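Local coordinates for protein possible metal-dependent hydrolase (Veillonella parvula, PDB 3RPC) that probably hydrolyses a still unidentified substrate with a pair of zinc ions, as a member of the metallo-beta-lactamase superfamily, at residues 203-206 and 207-211; 235-238 and 239-243. One frame throughout, in Å; residues are numbered along the deposited sequence.

Contacts 1 and 2 are the first turns of two neighbouring helices, 207-216 and 237-246. Their centres lie about 11 Å apart. Where they touch, Ile210 CD1 meets Val240 CG1 at 3.6 Å, and Phe243 CE2 packs against the backbone O of Thr207 at 3.3 Å. The side chain of Met205 in contact 1 is about 11 Å from a zinc ion, that of Thr235 in contact 2 about 13 Å. Within 203-206, Ile204 touches the zinc ligands His132, Asp168 and His226, and Ile203 O hydrogen-bonds His132 ND1.

Contact 1. Residues 203-206 and 207-211; sequences IIMG and TKDIG
At the N-terminus of helix 207-216, Asp209 reaches back over the first turn to the loop residues Met205 and Gly206. Its OD2 accepts the backbone N-H of Gly206, the N-cap residue, at 2.8 Å between Gly206 N and Asp209 OD2, in a bond that is nearly straight. The donor comes to the anti side of OD2, 24° out of the carboxylate plane. Asp209 has CG beside its backbone N and anti to its carbonyl carbon (chi1 -51°), a torsion that swings the carboxylate back toward the start of the helix. This is one of the two bonds of a capping box; glycine at the N-cap has no side chain to supply the other, to Asp209 N. The selenomethionine Met205 runs across the aspartate at about a right angle, its CG 3.4 Å from Asp209 CG, while SE lies against Asp209 CB. The second oxygen, OD1, forms a salt bridge with Arg212, so the buried carboxylate has a partner at each oxygen, and the arginine would probably favour the ionised form of Asp209. Gly206 O meanwhile takes the N-H of Ile210 at 3.3 Å from Ile210 N, plus a weak bond from Asp209 N. Ile210 CG1 rests 3.6 Å from that same Gly206 O, and Met189 of strand 186-190 touches both Met205 and Asp209.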
loop_
_atom_site.group_PDB
_atom_site.type_symbol
_atom_site.label_atom_id
_atom_site.label_comp_id
_atom_site.label_asym_id
_atom_site.label_seq_id
_atom_site.Cartn_x
_atom_site.Cartn_y
_atom_site.Cartn_z
ATOM N N ILE A 203 16.294 -0.594 3.378
ATOM C CA ILE A 203 14.984 -0.001 3.628
ATOM C C ILE A 203 14.551 0.990 2.552
ATOM O O ILE A 203 13.417 1.464 2.579
ATOM C CB ILE A 203 14.933 0.696 4.995
ATOM C CG1 ILE A 203 16.007 1.791 5.071
ATOM C CG2 ILE A 203 15.096 -0.335 6.114
ATOM C CD1 ILE A 203 15.938 2.652 6.341
ATOM N N ILE A 204 15.451 1.343 1.637
ATOM C CA ILE A 204 15.086 2.188 0.505
ATOM C C ILE A 204 15.690 1.587 -0.759
ATOM O O ILE A 204 16.015 0.401 -0.786
ATOM C CB ILE A 204 15.501 3.679 0.684
ATOM C CG1 ILE A 204 17.006 3.831 0.927
ATOM C CG2 ILE A 204 14.734 4.306 1.857
ATOM C CD1 ILE A 204 17.496 5.303 0.959
HETATM N N MSE A 205 15.809 2.387 -1.806
HETATM C CA MSE A 205 16.347 1.905 -3.079
HETATM C C MSE A 205 17.859 2.118 -3.228
HETATM O O MSE A 205 18.494 2.782 -2.404
HETATM C CB MSE A 205 15.601 2.572 -4.235
HETATM C CG MSE A 205 14.193 2.028 -4.411
HETATM SE SE MSE A 205 13.143 3.118 -5.614
HETATM C CE MSE A 205 11.541 2.027 -5.628
ATOM N N GLY A 206 18.426 1.508 -4.269
ATOM C CA GLY A 206 19.824 1.677 -4.622
ATOM C C GLY A 206 20.019 1.560 -6.125
ATOM O O GLY A 206 19.091 1.791 -6.907
ATOM N N THR A 207 21.226 1.186 -6.541
ATOM C CA THR A 207 21.545 1.145 -7.962
ATOM C C THR A 207 20.692 0.144 -8.752
ATOM O O THR A 207 20.325 0.421 -9.895
ATOM C CB THR A 207 23.036 0.865 -8.209
ATOM O OG1 THR A 207 23.435 -0.281 -7.447
ATOM C CG2 THR A 207 23.878 2.076 -7.802
ATOM N N LYS A 208 20.359 -1.000 -8.148
ATOM C CA LYS A 208 19.521 -1.969 -8.858
ATOM C C LYS A 208 18.220 -1.324 -9.324
ATOM O O LYS A 208 17.750 -1.552 -10.447
ATOM C CB LYS A 208 19.216 -3.173 -7.974
ATOM C CG LYS A 208 18.556 -4.322 -8.701
ATOM C CD LYS A 208 18.457 -5.551 -7.800
ATOM C CE LYS A 208 19.783 -5.855 -7.104
ATOM N NZ LYS A 208 20.829 -6.381 -8.026
ATOM N N ASP A 209 17.635 -0.510 -8.448
ATOM C CA ASP A 209 16.391 0.185 -8.751
ATOM C C ASP A 209 16.552 1.243 -9.831
ATOM O O ASP A 209 15.652 1.452 -10.642
ATOM C CB ASP A 209 15.828 0.791 -7.467
ATOM C CG ASP A 209 15.747 -0.238 -6.361
ATOM O OD1 ASP A 209 14.756 -0.995 -6.349
ATOM O OD2 ASP A 209 16.697 -0.350 -5.556
ATOM N N ILE A 210 17.696 1.919 -9.844
ATOM C CA ILE A 210 17.940 2.893 -10.889
ATOM C C ILE A 210 17.958 2.207 -12.249
ATOM O O ILE A 210 17.352 2.681 -13.202
ATOM C CB ILE A 210 19.263 3.634 -10.660
ATOM C CG1 ILE A 210 19.213 4.408 -9.345
ATOM C CG2 ILE A 210 19.579 4.560 -11.841
ATOM C CD1 ILE A 210 20.502 5.171 -9.050
ATOM N N GLY A 211 18.656 1.079 -12.343
ATOM C CA GLY A 211 18.707 0.372 -13.608
ATOM C C GLY A 211 17.311 -0.063 -14.025
ATOM O O GLY A 211 16.938 0.039 -15.199
#

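Contact 2. Residues 235-238 and 239-243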
loop_
_atom_site.group_PDB
_atom_site.type_symbol
_atom_site.label_atom_id
_atom_site.label_comp_id
_atom_site.label_asym_id
_atom_site.label_seq_id
_atom_site.Cartn_x
_atom_site.Cartn_y
_atom_site.Cartn_z
ATOM N N THR A 235 25.126 3.450 -0.240
ATOM C CA THR A 235 25.371 3.771 -1.640
ATOM C C THR A 235 25.501 5.286 -1.771
ATOM O O THR A 235 24.578 6.032 -1.420
ATOM C CB THR A 235 24.243 3.264 -2.532
ATOM O OG1 THR A 235 24.239 1.825 -2.506
ATOM C CG2 THR A 235 24.417 3.754 -3.970
ATOM N N SER A 236 26.650 5.732 -2.276
ATOM C CA SER A 236 26.997 7.149 -2.354
ATOM C C SER A 236 26.760 7.706 -3.756
ATOM O O SER A 236 26.491 6.957 -4.691
ATOM C CB SER A 236 28.479 7.309 -2.022
ATOM O OG SER A 236 29.269 6.655 -3.006
ATOM N N ARG A 237 26.867 9.021 -3.924
ATOM C CA ARG A 237 26.813 9.582 -5.271
ATOM C C ARG A 237 27.899 8.965 -6.159
ATOM O O ARG A 237 27.653 8.658 -7.331
ATOM C CB ARG A 237 27.002 11.095 -5.239
ATOM C CG ARG A 237 25.811 11.896 -4.753
ATOM C CD ARG A 237 26.149 13.358 -4.981
ATOM N NE ARG A 237 25.043 14.262 -4.706
ATOM C CZ ARG A 237 24.791 14.808 -3.525
ATOM N NH1 ARG A 237 23.750 15.617 -3.413
ATOM N NH2 ARG A 237 25.560 14.540 -2.473
ATOM N N LYS A 238 29.101 8.806 -5.608
ATOM C CA LYS A 238 30.211 8.222 -6.363
ATOM C C LYS A 238 29.808 6.834 -6.861
ATOM O O LYS A 238 30.054 6.482 -8.023
ATOM C CB LYS A 238 31.466 8.123 -5.489
ATOM C CG LYS A 238 32.195 9.434 -5.265
ATOM C CD LYS A 238 33.330 9.239 -4.267
ATOM C CE LYS A 238 34.035 10.547 -3.942
ATOM N NZ LYS A 238 35.006 10.376 -2.821
ATOM N N ASP A 239 29.171 6.055 -5.987
ATOM C CA ASP A 239 28.723 4.704 -6.341
ATOM C C ASP A 239 27.709 4.750 -7.483
ATOM O O ASP A 239 27.789 3.979 -8.442
ATOM C CB ASP A 239 28.092 4.001 -5.139
ATOM C CG ASP A 239 29.060 3.807 -3.983
ATOM O OD1 ASP A 239 30.285 3.924 -4.193
ATOM O OD2 ASP A 239 28.585 3.519 -2.861
ATOM N N VAL A 240 26.748 5.661 -7.390
ATOM C CA VAL A 240 25.725 5.735 -8.419
ATOM C C VAL A 240 26.335 6.201 -9.735
ATOM O O VAL A 240 25.989 5.687 -10.802
ATOM C CB VAL A 240 24.561 6.649 -7.995
ATOM C CG1 VAL A 240 23.656 6.946 -9.190
ATOM C CG2 VAL A 240 23.771 5.998 -6.873
ATOM N N ARG A 241 27.252 7.160 -9.664
ATOM C CA ARG A 241 27.896 7.657 -10.879
ATOM C C ARG A 241 28.665 6.561 -11.625
ATOM O O ARG A 241 28.593 6.478 -12.861
ATOM C CB ARG A 241 28.772 8.875 -10.569
ATOM C CG ARG A 241 27.903 10.081 -10.261
ATOM C CD ARG A 241 28.680 11.222 -9.676
ATOM N NE ARG A 241 27.797 12.372 -9.510
ATOM C CZ ARG A 241 27.980 13.326 -8.606
ATOM N NH1 ARG A 241 29.016 13.268 -7.779
ATOM N NH2 ARG A 241 27.119 14.334 -8.529
ATOM N N LYS A 242 29.357 5.694 -10.885
ATOM C CA LYS A 242 30.071 4.580 -11.512
ATOM C C LYS A 242 29.083 3.639 -12.200
ATOM O O LYS A 242 29.301 3.184 -13.327
ATOM C CB LYS A 242 30.884 3.803 -10.468
ATOM C CG LYS A 242 31.691 2.642 -11.073
ATOM C CD LYS A 242 32.693 2.034 -10.088
ATOM C CE LYS A 242 32.010 1.368 -8.902
ATOM N NZ LYS A 242 33.007 0.575 -8.083
ATOM N N PHE A 243 27.984 3.364 -11.517
ATOM C CA PHE A 243 26.991 2.428 -12.013
ATOM C C PHE A 243 26.337 2.950 -13.285
ATOM O O PHE A 243 26.204 2.216 -14.270
ATOM C CB PHE A 243 25.943 2.189 -10.923
ATOM C CG PHE A 243 24.801 1.310 -11.344
ATOM C CD1 PHE A 243 24.907 -0.064 -11.263
ATOM C CD2 PHE A 243 23.616 1.872 -11.794
ATOM C CE1 PHE A 243 23.843 -0.875 -11.641
ATOM C CE2 PHE A 243 22.546 1.062 -12.185
ATOM C CZ PHE A 243 22.663 -0.306 -12.098
#
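Asp239 folds back from the first turn of helix 237-246 onto Ser236. CB sits 3.4 Å from Ser236 O and also touches the methyl CG2 of Thr235. With CG anti to the carbonyl carbon (chi1 -62°), the carboxylate turns toward the N-cap, where CG comes within 3.0 Å of Ser236 OG. At the tip, OD2 accepts the backbone N-H of Ser236 at 3.0 Å between Ser236 N and Asp239 OD2; the donor arrives from 53° above the carboxylate plane. OD1 lies 3.1 Å from Ser236 OG, too poorly angled for a hydrogen bond. Ser236 answers with OG, which takes the N-H of Asp239 at 3.0 Å from Asp239 N. The two reciprocal bonds make a capping box, closing the start of the helix in the beta-alpha-beta unit formed with strands 221-225 and 253-254. Next to the box, Thr235 CG2 packs 3.7 Å from Val240 CG2. Along another side of the helix, Arg237 and Arg241, one turn apart, run side by side: CD of Arg237 lies over one face of the Arg241 guanidinium, 3.8 Å from Arg241 NH2, with CB above the same face, offset toward the rim, and the guanidinium planes are 29° apart. Arg237 NE and Arg241 NH2 are like charges close together, probably offset by acidic partners. Arg237 forms salt bridges with Asp258 and Asp228, Arg241 with Glu257, tying this side of the helix to the loop beyond strand 253-254.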